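Local coordinates for protein E3 ubiquitin ligase RavN (Legionella pneumophila, PDB 5MIY) that acts as a Legionella effector with E3 ubiquitin ligase activity, promoting the transfer of ubiquitin onto protein substrates, at residues A[11-16]-A[50-55]; A[27-32]-A[37-42]; A[85-88]-A[94-97]; A[90-93]-A[99-102]. One frame throughout, in Å; residues are numbered along the deposited sequence.

Interaction 1: residues A[11-16]-A[50-55]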
loop_
_atom_site.group_PDB
_atom_site.type_symbol
_atom_site.label_atom_id
_atom_site.label_comp_id
_atom_site.label_asym_id
_atom_site.label_seq_id
_atom_site.Cartn_x
_atom_site.Cartn_y
_atom_site.Cartn_z
ATOM N N ASP A 11 3.218 1.505 9.686
ATOM C CA ASP A 11 4.021 0.871 8.651
ATOM C C ASP A 11 4.150 -0.617 8.937
ATOM O O ASP A 11 4.726 -0.987 9.970
ATOM C CB ASP A 11 5.406 1.515 8.578
ATOM C CG ASP A 11 6.330 0.815 7.588
ATOM O OD1 ASP A 11 5.844 0.319 6.551
ATOM O OD2 ASP A 11 7.550 0.758 7.850
ATOM N N PRO A 12 3.645 -1.500 8.070
ATOM C CA PRO A 12 3.797 -2.937 8.345
ATOM C C PRO A 12 5.239 -3.395 8.296
ATOM O O PRO A 12 5.582 -4.393 8.947
ATOM C CB PRO A 12 2.965 -3.602 7.242
ATOM C CG PRO A 12 2.991 -2.607 6.113
ATOM C CD PRO A 12 3.002 -1.247 6.767
ATOM N N ILE A 13 6.091 -2.702 7.538
ATOM C CA ILE A 13 7.487 -3.119 7.407
ATOM C C ILE A 13 8.183 -3.060 8.760
ATOM O O ILE A 13 8.772 -4.047 9.218
ATOM C CB ILE A 13 8.210 -2.256 6.356
ATOM C CG1 ILE A 13 7.427 -2.232 5.030
ATOM C CG2 ILE A 13 9.622 -2.759 6.126
ATOM C CD1 ILE A 13 7.413 -3.569 4.273
ATOM N N MET A 14 8.106 -1.909 9.435
ATOM C CA MET A 14 8.756 -1.742 10.730
ATOM C C MET A 14 7.800 -1.884 11.909
ATOM O O MET A 14 8.257 -1.879 13.057
ATOM C CB MET A 14 9.474 -0.400 10.794
ATOM C CG MET A 14 10.423 -0.159 9.641
ATOM S SD MET A 14 11.670 -1.449 9.535
ATOM C CE MET A 14 12.527 -1.224 11.100
ATOM N N GLN A 15 6.500 -2.058 11.655
ATOM C CA GLN A 15 5.504 -2.256 12.712
ATOM C C GLN A 15 5.466 -1.053 13.655
ATOM O O GLN A 15 5.586 -1.177 14.876
ATOM C CB GLN A 15 5.762 -3.559 13.477
ATOM C CG GLN A 15 5.550 -4.794 12.629
ATOM C CD GLN A 15 4.081 -5.025 12.314
ATOM O OE1 GLN A 15 3.259 -5.183 13.220
ATOM N NE2 GLN A 15 3.743 -5.045 11.028
ATOM N N GLU A 16 5.299 0.127 13.068
ATOM C CA GLU A 16 5.416 1.369 13.814
ATOM C C GLU A 16 4.665 2.470 13.078
ATOM O O GLU A 16 4.583 2.474 11.846
ATOM C CB GLU A 16 6.884 1.766 14.001
ATOM C CG GLU A 16 7.491 2.422 12.771
ATOM C CD GLU A 16 8.983 2.636 12.884
ATOM O OE1 GLU A 16 9.581 3.142 11.907
ATOM O OE2 GLU A 16 9.557 2.302 13.944
ATOM N N SER A 50 3.610 -9.737 -2.175
ATOM C CA SER A 50 2.209 -9.422 -1.928
ATOM C C SER A 50 2.155 -8.295 -0.911
ATOM O O SER A 50 3.152 -7.971 -0.259
ATOM C CB SER A 50 1.444 -10.637 -1.411
ATOM O OG SER A 50 1.932 -11.011 -0.136
ATOM N N ASP A 51 0.974 -7.708 -0.782
ATOM C CA ASP A 51 0.754 -6.664 0.208
ATOM C C ASP A 51 0.906 -7.249 1.610
ATOM O O ASP A 51 0.339 -8.310 1.893
ATOM C CB ASP A 51 -0.635 -6.065 0.031
ATOM C CG ASP A 51 -1.023 -5.159 1.175
ATOM O OD1 ASP A 51 -0.310 -4.159 1.403
ATOM O OD2 ASP A 51 -2.033 -5.451 1.849
ATOM N N PRO A 52 1.656 -6.596 2.505
ATOM C CA PRO A 52 1.902 -7.196 3.834
ATOM C C PRO A 52 0.661 -7.573 4.647
ATOM O O PRO A 52 0.623 -8.675 5.208
ATOM C CB PRO A 52 2.737 -6.111 4.531
ATOM C CG PRO A 52 3.521 -5.499 3.418
ATOM C CD PRO A 52 2.561 -5.465 2.233
ATOM N N THR A 53 -0.351 -6.704 4.741
ATOM C CA THR A 53 -1.458 -6.978 5.657
ATOM C C THR A 53 -2.578 -7.817 5.045
ATOM O O THR A 53 -3.320 -8.467 5.790
ATOM C CB THR A 53 -2.056 -5.671 6.197
ATOM O OG1 THR A 53 -2.575 -4.882 5.117
ATOM C CG2 THR A 53 -1.002 -4.869 6.958
ATOM N N THR A 54 -2.743 -7.822 3.721
ATOM C CA THR A 54 -3.809 -8.600 3.098
ATOM C C THR A 54 -3.300 -9.731 2.220
ATOM O O THR A 54 -4.098 -10.593 1.831
ATOM C CB THR A 54 -4.722 -7.704 2.242
ATOM O OG1 THR A 54 -4.018 -7.272 1.069
ATOM C CG2 THR A 54 -5.222 -6.492 3.033
ATOM N N HIS A 55 -2.008 -9.740 1.886
ATOM C CA HIS A 55 -1.407 -10.671 0.936
ATOM C C HIS A 55 -2.042 -10.573 -0.449
ATOM O O HIS A 55 -1.952 -11.512 -1.246
ATOM C CB HIS A 55 -1.448 -12.109 1.468
ATOM C CG HIS A 55 -0.536 -12.332 2.635
ATOM N ND1 HIS A 55 -0.579 -13.466 3.417
ATOM C CD2 HIS A 55 0.448 -11.557 3.153
ATOM C CE1 HIS A 55 0.339 -13.382 4.364
ATOM N NE2 HIS A 55 0.974 -12.232 4.227
#

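Interaction 2: residues A[27-32]-A[37-42]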
loop_
_atom_site.group_PDB
_atom_site.type_symbol
_atom_site.label_atom_id
_atom_site.label_comp_id
_atom_site.label_asym_id
_atom_site.label_seq_id
_atom_site.Cartn_x
_atom_site.Cartn_y
_atom_site.Cartn_z
ATOM N N TYR A 27 -0.791 2.673 -2.261
ATOM C CA TYR A 27 -1.526 1.935 -3.279
ATOM C C TYR A 27 -2.839 1.443 -2.686
ATOM O O TYR A 27 -3.025 1.430 -1.465
ATOM C CB TYR A 27 -0.711 0.757 -3.841
ATOM C CG TYR A 27 -0.143 -0.213 -2.804
ATOM C CD1 TYR A 27 -0.894 -1.287 -2.328
ATOM C CD2 TYR A 27 1.155 -0.058 -2.316
ATOM C CE1 TYR A 27 -0.372 -2.178 -1.384
ATOM C CE2 TYR A 27 1.688 -0.948 -1.379
ATOM C CZ TYR A 27 0.923 -1.995 -0.908
ATOM O OH TYR A 27 1.466 -2.861 0.029
ATOM N N LEU A 28 -3.741 1.035 -3.579
ATOM C CA LEU A 28 -5.029 0.457 -3.228
ATOM C C LEU A 28 -5.017 -1.047 -3.479
ATOM O O LEU A 28 -4.460 -1.514 -4.477
ATOM C CB LEU A 28 -6.145 1.104 -4.057
ATOM C CG LEU A 28 -7.561 1.084 -3.501
ATOM C CD1 LEU A 28 -7.695 2.154 -2.426
ATOM C CD2 LEU A 28 -8.573 1.316 -4.635
ATOM N N VAL A 29 -5.630 -1.807 -2.570
ATOM C CA VAL A 29 -5.906 -3.214 -2.825
ATOM C C VAL A 29 -7.402 -3.448 -2.653
ATOM O O VAL A 29 -8.106 -2.688 -1.982
ATOM C CB VAL A 29 -5.092 -4.171 -1.920
ATOM C CG1 VAL A 29 -3.586 -3.929 -2.091
ATOM C CG2 VAL A 29 -5.514 -4.039 -0.463
ATOM N N LYS A 30 -7.886 -4.509 -3.297
ATOM C CA LYS A 30 -9.284 -4.917 -3.233
ATOM C C LYS A 30 -9.419 -6.033 -2.204
ATOM O O LYS A 30 -8.703 -7.033 -2.283
ATOM C CB LYS A 30 -9.762 -5.396 -4.608
ATOM C CG LYS A 30 -11.263 -5.684 -4.737
ATOM C CD LYS A 30 -11.651 -5.854 -6.210
ATOM C CE LYS A 30 -13.155 -6.003 -6.410
ATOM N NZ LYS A 30 -13.527 -5.922 -7.851
ATOM N N ILE A 31 -10.317 -5.859 -1.235
ATOM C CA ILE A 31 -10.525 -6.862 -0.196
ATOM C C ILE A 31 -11.910 -7.481 -0.248
ATOM O O ILE A 31 -12.228 -8.334 0.588
ATOM C CB ILE A 31 -10.250 -6.292 1.211
ATOM C CG1 ILE A 31 -11.333 -5.289 1.602
ATOM C CG2 ILE A 31 -8.860 -5.659 1.280
ATOM C CD1 ILE A 31 -11.319 -4.946 3.072
ATOM N N GLY A 32 -12.737 -7.088 -1.206
ATOM C CA GLY A 32 -14.067 -7.647 -1.357
ATOM C C GLY A 32 -14.758 -6.948 -2.505
ATOM O O GLY A 32 -14.186 -6.073 -3.164
ATOM N N SER A 37 -9.084 -1.022 0.041
ATOM C CA SER A 37 -8.336 -0.544 1.194
ATOM C C SER A 37 -7.105 0.223 0.734
ATOM O O SER A 37 -6.397 -0.204 -0.184
ATOM C CB SER A 37 -7.926 -1.702 2.109
ATOM O OG SER A 37 -7.187 -1.231 3.221
ATOM N N ILE A 38 -6.850 1.353 1.384
ATOM C CA ILE A 38 -5.661 2.153 1.115
ATOM C C ILE A 38 -4.511 1.650 1.987
ATOM O O ILE A 38 -4.650 1.516 3.209
ATOM C CB ILE A 38 -5.947 3.646 1.352
ATOM C CG1 ILE A 38 -4.824 4.500 0.768
ATOM C CG2 ILE A 38 -6.204 3.942 2.822
ATOM C CD1 ILE A 38 -4.869 4.553 -0.756
ATOM N N LYS A 39 -3.379 1.340 1.358
ATOM C CA LYS A 39 -2.215 0.819 2.061
ATOM C C LYS A 39 -1.032 1.761 1.890
ATOM O O LYS A 39 -0.876 2.408 0.852
ATOM C CB LYS A 39 -1.829 -0.580 1.553
ATOM C CG LYS A 39 -2.955 -1.597 1.637
ATOM C CD LYS A 39 -3.406 -1.813 3.080
ATOM C CE LYS A 39 -4.416 -2.945 3.166
ATOM N NZ LYS A 39 -4.818 -3.264 4.565
ATOM N N ALA A 40 -0.195 1.831 2.919
ATOM C CA ALA A 40 1.023 2.625 2.873
ATOM C C ALA A 40 2.160 1.812 3.478
ATOM O O ALA A 40 2.000 1.233 4.557
ATOM C CB ALA A 40 0.850 3.943 3.626
ATOM N N ILE A 41 3.297 1.758 2.782
ATOM C CA ILE A 41 4.472 1.028 3.264
ATOM C C ILE A 41 5.712 1.890 3.065
ATOM O O ILE A 41 5.752 2.765 2.191
ATOM C CB ILE A 41 4.633 -0.349 2.570
ATOM C CG1 ILE A 41 4.939 -0.201 1.073
ATOM C CG2 ILE A 41 3.385 -1.202 2.781
ATOM C CD1 ILE A 41 5.021 -1.549 0.326
ATOM N N SER A 42 6.720 1.672 3.916
ATOM C CA SER A 42 7.923 2.489 3.820
ATOM C C SER A 42 8.842 2.016 2.702
ATOM O O SER A 42 9.610 2.816 2.160
ATOM C CB SER A 42 8.678 2.513 5.162
ATOM O OG SER A 42 8.998 1.208 5.642
#

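Interaction 3: residues A[85-88]-A[94-97]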
loop_
_atom_site.group_PDB
_atom_site.type_symbol
_atom_site.label_atom_id
_atom_site.label_comp_id
_atom_site.label_asym_id
_atom_site.label_seq_id
_atom_site.Cartn_x
_atom_site.Cartn_y
_atom_site.Cartn_z
ATOM N N GLN A 85 -10.185 0.897 7.600
ATOM C CA GLN A 85 -11.517 0.543 7.140
ATOM C C GLN A 85 -11.610 0.647 5.621
ATOM O O GLN A 85 -10.957 1.499 5.010
ATOM C CB GLN A 85 -12.560 1.452 7.785
ATOM C CG GLN A 85 -12.659 1.296 9.297
ATOM C CD GLN A 85 -12.814 -0.153 9.727
ATOM O OE1 GLN A 85 -12.067 -0.644 10.575
ATOM N NE2 GLN A 85 -13.788 -0.844 9.143
ATOM N N PRO A 86 -12.414 -0.203 4.991
ATOM C CA PRO A 86 -12.508 -0.192 3.529
ATOM C C PRO A 86 -13.332 0.981 3.016
ATOM O O PRO A 86 -14.102 1.607 3.746
ATOM C CB PRO A 86 -13.195 -1.524 3.208
ATOM C CG PRO A 86 -14.004 -1.824 4.426
ATOM C CD PRO A 86 -13.235 -1.269 5.597
ATOM N N ILE A 87 -13.151 1.272 1.730
ATOM C CA ILE A 87 -13.930 2.298 1.048
ATOM C C ILE A 87 -14.501 1.726 -0.242
ATOM O O ILE A 87 -13.927 0.825 -0.861
ATOM C CB ILE A 87 -13.101 3.574 0.763
ATOM C CG1 ILE A 87 -12.004 3.300 -0.263
ATOM C CG2 ILE A 87 -12.501 4.126 2.050
ATOM C CD1 ILE A 87 -11.210 4.538 -0.622
ATOM N N SER A 88 -15.651 2.265 -0.642
ATOM C CA SER A 88 -16.367 1.800 -1.818
ATOM C C SER A 88 -15.676 2.263 -3.096
ATOM O O SER A 88 -14.849 3.179 -3.091
ATOM C CB SER A 88 -17.798 2.330 -1.806
ATOM O OG SER A 88 -17.811 3.695 -2.200
ATOM N N GLU A 94 -14.074 9.190 -6.060
ATOM C CA GLU A 94 -14.194 10.568 -5.585
ATOM C C GLU A 94 -12.891 11.054 -4.964
ATOM O O GLU A 94 -12.489 12.206 -5.165
ATOM C CB GLU A 94 -15.337 10.679 -4.576
ATOM C CG GLU A 94 -16.719 10.479 -5.179
ATOM C CD GLU A 94 -17.738 9.985 -4.165
ATOM O OE1 GLU A 94 -18.773 9.425 -4.587
ATOM O OE2 GLU A 94 -17.503 10.155 -2.946
ATOM N N LEU A 95 -12.213 10.185 -4.213
ATOM C CA LEU A 95 -11.015 10.594 -3.494
ATOM C C LEU A 95 -9.775 10.569 -4.384
ATOM O O LEU A 95 -8.937 11.474 -4.298
ATOM C CB LEU A 95 -10.818 9.701 -2.269
ATOM C CG LEU A 95 -11.918 9.741 -1.203
ATOM C CD1 LEU A 95 -11.866 8.517 -0.297
ATOM C CD2 LEU A 95 -11.831 11.025 -0.382
ATOM N N PHE A 96 -9.640 9.560 -5.251
ATOM C CA PHE A 96 -8.392 9.347 -5.974
ATOM C C PHE A 96 -8.518 9.373 -7.495
ATOM O O PHE A 96 -7.495 9.258 -8.181
ATOM C CB PHE A 96 -7.755 8.018 -5.521
ATOM C CG PHE A 96 -7.588 7.918 -4.026
ATOM C CD1 PHE A 96 -6.643 8.698 -3.365
ATOM C CD2 PHE A 96 -8.391 7.071 -3.277
ATOM C CE1 PHE A 96 -6.493 8.625 -1.986
ATOM C CE2 PHE A 96 -8.244 6.987 -1.896
ATOM C CZ PHE A 96 -7.294 7.769 -1.251
ATOM N N ALA A 97 -9.726 9.534 -8.045
ATOM C CA ALA A 97 -9.932 9.667 -9.493
ATOM C C ALA A 97 -9.487 8.423 -10.259
ATOM O O ALA A 97 -8.934 8.512 -11.359
ATOM C CB ALA A 97 -9.231 10.911 -10.046
#

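Interaction 4: residues A[90-93]-A[99-102]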
loop_
_atom_site.group_PDB
_atom_site.type_symbol
_atom_site.label_atom_id
_atom_site.label_comp_id
_atom_site.label_asym_id
_atom_site.label_seq_id
_atom_site.Cartn_x
_atom_site.Cartn_y
_atom_site.Cartn_z
ATOM N N ASP A 90 -17.086 3.920 -5.442
ATOM C CA ASP A 90 -17.467 5.315 -5.632
ATOM C C ASP A 90 -16.557 6.234 -4.831
ATOM O O ASP A 90 -16.045 7.232 -5.352
ATOM C CB ASP A 90 -18.930 5.523 -5.231
ATOM C CG ASP A 90 -19.901 5.103 -6.320
ATOM O OD1 ASP A 90 -19.542 5.207 -7.514
ATOM O OD2 ASP A 90 -21.024 4.668 -5.979
ATOM N N GLN A 91 -16.335 5.898 -3.556
ATOM C CA GLN A 91 -15.411 6.674 -2.736
ATOM C C GLN A 91 -14.007 6.674 -3.329
ATOM O O GLN A 91 -13.318 7.701 -3.301
ATOM C CB GLN A 91 -15.401 6.133 -1.305
ATOM C CG GLN A 91 -16.677 6.445 -0.531
ATOM C CD GLN A 91 -16.804 5.632 0.744
ATOM O OE1 GLN A 91 -16.261 4.533 0.849
ATOM N NE2 GLN A 91 -17.529 6.171 1.721
ATOM N N VAL A 92 -13.565 5.534 -3.877
ATOM C CA VAL A 92 -12.259 5.495 -4.534
ATOM C C VAL A 92 -12.219 6.490 -5.685
ATOM O O VAL A 92 -11.242 7.230 -5.858
ATOM C CB VAL A 92 -11.928 4.069 -5.021
ATOM C CG1 VAL A 92 -10.694 4.097 -5.901
ATOM C CG2 VAL A 92 -11.729 3.123 -3.852
ATOM N N ILE A 93 -13.282 6.535 -6.487
ATOM C CA ILE A 93 -13.309 7.462 -7.613
ATOM C C ILE A 93 -13.309 8.904 -7.119
ATOM O O ILE A 93 -12.604 9.760 -7.668
ATOM C CB ILE A 93 -14.520 7.169 -8.516
ATOM C CG1 ILE A 93 -14.452 5.733 -9.048
ATOM C CG2 ILE A 93 -14.581 8.158 -9.669
ATOM C CD1 ILE A 93 -15.768 5.235 -9.613
ATOM N N ASP A 99 -11.171 4.542 -11.285
ATOM C CA ASP A 99 -12.128 3.451 -11.217
ATOM C C ASP A 99 -11.335 2.154 -11.239
ATOM O O ASP A 99 -10.800 1.791 -12.299
ATOM C CB ASP A 99 -13.120 3.494 -12.374
ATOM C CG ASP A 99 -14.304 2.550 -12.166
ATOM O OD1 ASP A 99 -14.167 1.552 -11.421
ATOM O OD2 ASP A 99 -15.383 2.803 -12.742
ATOM N N PRO A 100 -11.215 1.439 -10.120
ATOM C CA PRO A 100 -10.384 0.226 -10.117
ATOM C C PRO A 100 -10.983 -0.912 -10.924
ATOM O O PRO A 100 -10.233 -1.691 -11.524
ATOM C CB PRO A 100 -10.284 -0.124 -8.627
ATOM C CG PRO A 100 -11.513 0.473 -8.022
ATOM C CD PRO A 100 -11.814 1.712 -8.803
ATOM N N ASP A 101 -12.312 -1.030 -10.966
ATOM C CA ASP A 101 -12.935 -2.086 -11.754
ATOM C C ASP A 101 -12.896 -1.800 -13.251
ATOM O O ASP A 101 -13.300 -2.664 -14.033
ATOM C CB ASP A 101 -14.377 -2.311 -11.293
ATOM C CG ASP A 101 -14.456 -2.980 -9.925
ATOM O OD1 ASP A 101 -13.450 -3.600 -9.503
ATOM O OD2 ASP A 101 -15.515 -2.883 -9.268
ATOM N N LYS A 102 -12.415 -0.623 -13.661
ATOM C CA LYS A 102 -12.170 -0.313 -15.064
ATOM C C LYS A 102 -10.717 0.073 -15.335
ATOM O O LYS A 102 -10.416 0.597 -16.414
ATOM C CB LYS A 102 -13.110 0.806 -15.531
ATOM C CG LYS A 102 -14.559 0.620 -15.084
ATOM C CD LYS A 102 -15.545 0.722 -16.246
ATOM C CE LYS A 102 -16.980 0.786 -15.732
ATOM N NZ LYS A 102 -17.084 1.692 -14.542
#

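Interaction 1: residues A[11-16]-A[50-55]
Pro12 and Pro52 meet ring to ring where two loops touch near the surface. Along the Pro12 ring, CB comes first: it lies 3.7 Å from Pro52 CB, and on its flank it touches the methyl Thr53 CG2, held beside the threonine's backbone N at chi1 61°. Pro12 CG follows, spanning the rim of the other ring at 3.9 Å from Pro52 CB and 4.0 Å from Pro52 CG. The ring closes at Pro12 CD, which rests on the backbone oxygen of Ala40. Ile13 adds a looser touch, CD1 to Pro52 CG at 4.4 Å. The contact is purely apolar, and an aspartate braces each loop from within. Asp11 forms an Asx turn with Ile13 N and takes Met14 N on its other oxygen, both donors lying above the carboxylate plane. Asp51 OD2 receives both Thr54 N and, through its anti lone pair, Thr54 OG1 at 2.8 Å. A G1 beta bulge, with Gln15 and Glu16 opposite Asp11, closes the hairpin of strands 8-11 and 16-19. Its tip thus packs on the loop before strand 58-61, with Pro12 against Ile41 of strand 35-41, Pro52 against Tyr27 of strand 25-32, and Thr53 OG1 hydrogen-bonded to Lys39 NZ.

Interaction 2: residues A[27-32]-A[37-42]
Tyr27 and Lys39 form the densest part of this strand pair. Two backbone bonds join them, the shorter from Lys39 N to Tyr27 O at 2.8 Å and almost straight. Tyr27 CG stands between its backbone N and carbonyl carbon (chi1 53°), which brings the ring across to the partner strand. Lys39 CB lies over one ring face in a CH-pi contact, 4.1 Å from the centroid, while Ile41 CD1 sits at the ring edge, 3.8 Å from Tyr27 CE2. The hydroxyl is hydrogen-bonded to Asp51 OD1, so this buried polar end is satisfied. On the other face of the sheet, Leu28 and Ile38 are a non-hydrogen-bonded pair whose CD1 methyls touch at 4.1 Å, and Leu28 CA points a C-H at Ser37 O. Packing thins toward the hairpin turn. Val29 and Ser37 still share two backbone bonds, but beyond them the exposed Ile31 offers little more than CG2, 4.1 Å from Ser37 CB. There a classic beta bulge at Ile31 and Gly32 breaks the regular pairing. The whole is a twisted antiparallel beta hairpin, with strand 35-41 at the edge of a four-stranded sheet and strand 25-32 also pairing with strand 58-61.

Interaction 3: residues A[85-88]-A[94-97]
The Phe96 ring meets Ile87 at its edge: Ile87 CD1 lies near the ring plane, 4.1 Å from Phe96 CE2, and the two side chains run at about a right angle. Over one face, nearer the ring's margin than its centre, lies Leu95 CB of the same helix, 3.7 Å from the plane. Ile38, Ile62 and Leu76 also touch this buried side chain. The same methyl of Ile87 has a second partner in Leu95 CD1 at 4.0 Å, so one atom serves both residues at the end of the helix. A chi1 of 67° tucks Ile87 CG1 back over its own backbone, and the extended chi2 then carries CD1 out to the helix. The link is a local one, tying the lead-in of helix 89-96 to that helix's own last turn. Ser88 is the N-cap: its OG caps the backbone N of Gln91, while Ser88 N is bonded to Gln91 OE1, which makes a capping box. At the far end Ala97 leaves the helix with positive phi (62°). The approach to the helix is also fixed to the sheet, through backbone bonding between Ile87 and Phe36 and through Pro86 resting on Lys35.

Interaction 4: residues A[90-93]-A[99-102]
Ile93 runs alongside Asp99, the two side chains heading in one direction, and they carry most of the van der Waals contact between segment 90-93 of helix 89-96 and the chain that turns back along it. Ile93 CG1 rests on the backbone of Asp99, 3.9 Å from Asp99 CA, and Ile93 CD1 reaches along to the carboxylate, 4.0 Å from both Asp99 CG and Asp99 OD2. The aliphatic branch thus flanks a charged group without bonding to it. Apolar packing proper is left to Val92 and Pro100. Val92 CG1, anti to the backbone N (chi1 170°), touches the proline ring at Pro100 CD from 3.9 Å, and the two side chains are slanted to one another. Phe36 of strand 35-41 touches both of them, so this buried part of the contact faces the sheet. The topology is a helix followed by a sharp reversal, after which the chain makes a short 3-10 turn at 100-101 on its way to strand 106-107. The returning chain is held by its own hydrogen bonds: Lys102 N donates to Asp99 O at 3.2 Å, Asp101 N makes a weak bond to Asp99 OD1, and Asp99 O also takes Thr103 OG1. Two acidic residues make the ionic contacts. Lys102 curls back so that NZ forms a salt bridge with Asp99 OD2 at 2.7 Å, arriving on the syn side but 34° out of the carboxylate plane. Asp101 turns elsewhere, forming salt bridges through OD1 with Lys30 and through OD2 with Lys89 at the start of the helix.

Interaction 2 is the buried centre, and the only one of the four in which backbone hydrogen bonds run between the segments. Interaction 1 is a surface contact of loops whose chain span encloses interaction 2, joined to it by hydrogen bonds of Asp51 with the Tyr27 hydroxyl and of Asp11 with the Ser42 hydroxyl. Interactions 3 and 4 share helix 89-96, one gathering the chain before it and the other the chain after it. Interaction 3 is buried and apolar; interaction 4 is partly buried and sets charged Asp99 beside its apolar packing. Both lean on the hairpin, interaction 3 through Phe96 on Ile38, interaction 4 through Val92 on Leu28 and an ionic pair. Interaction 1 touches neither.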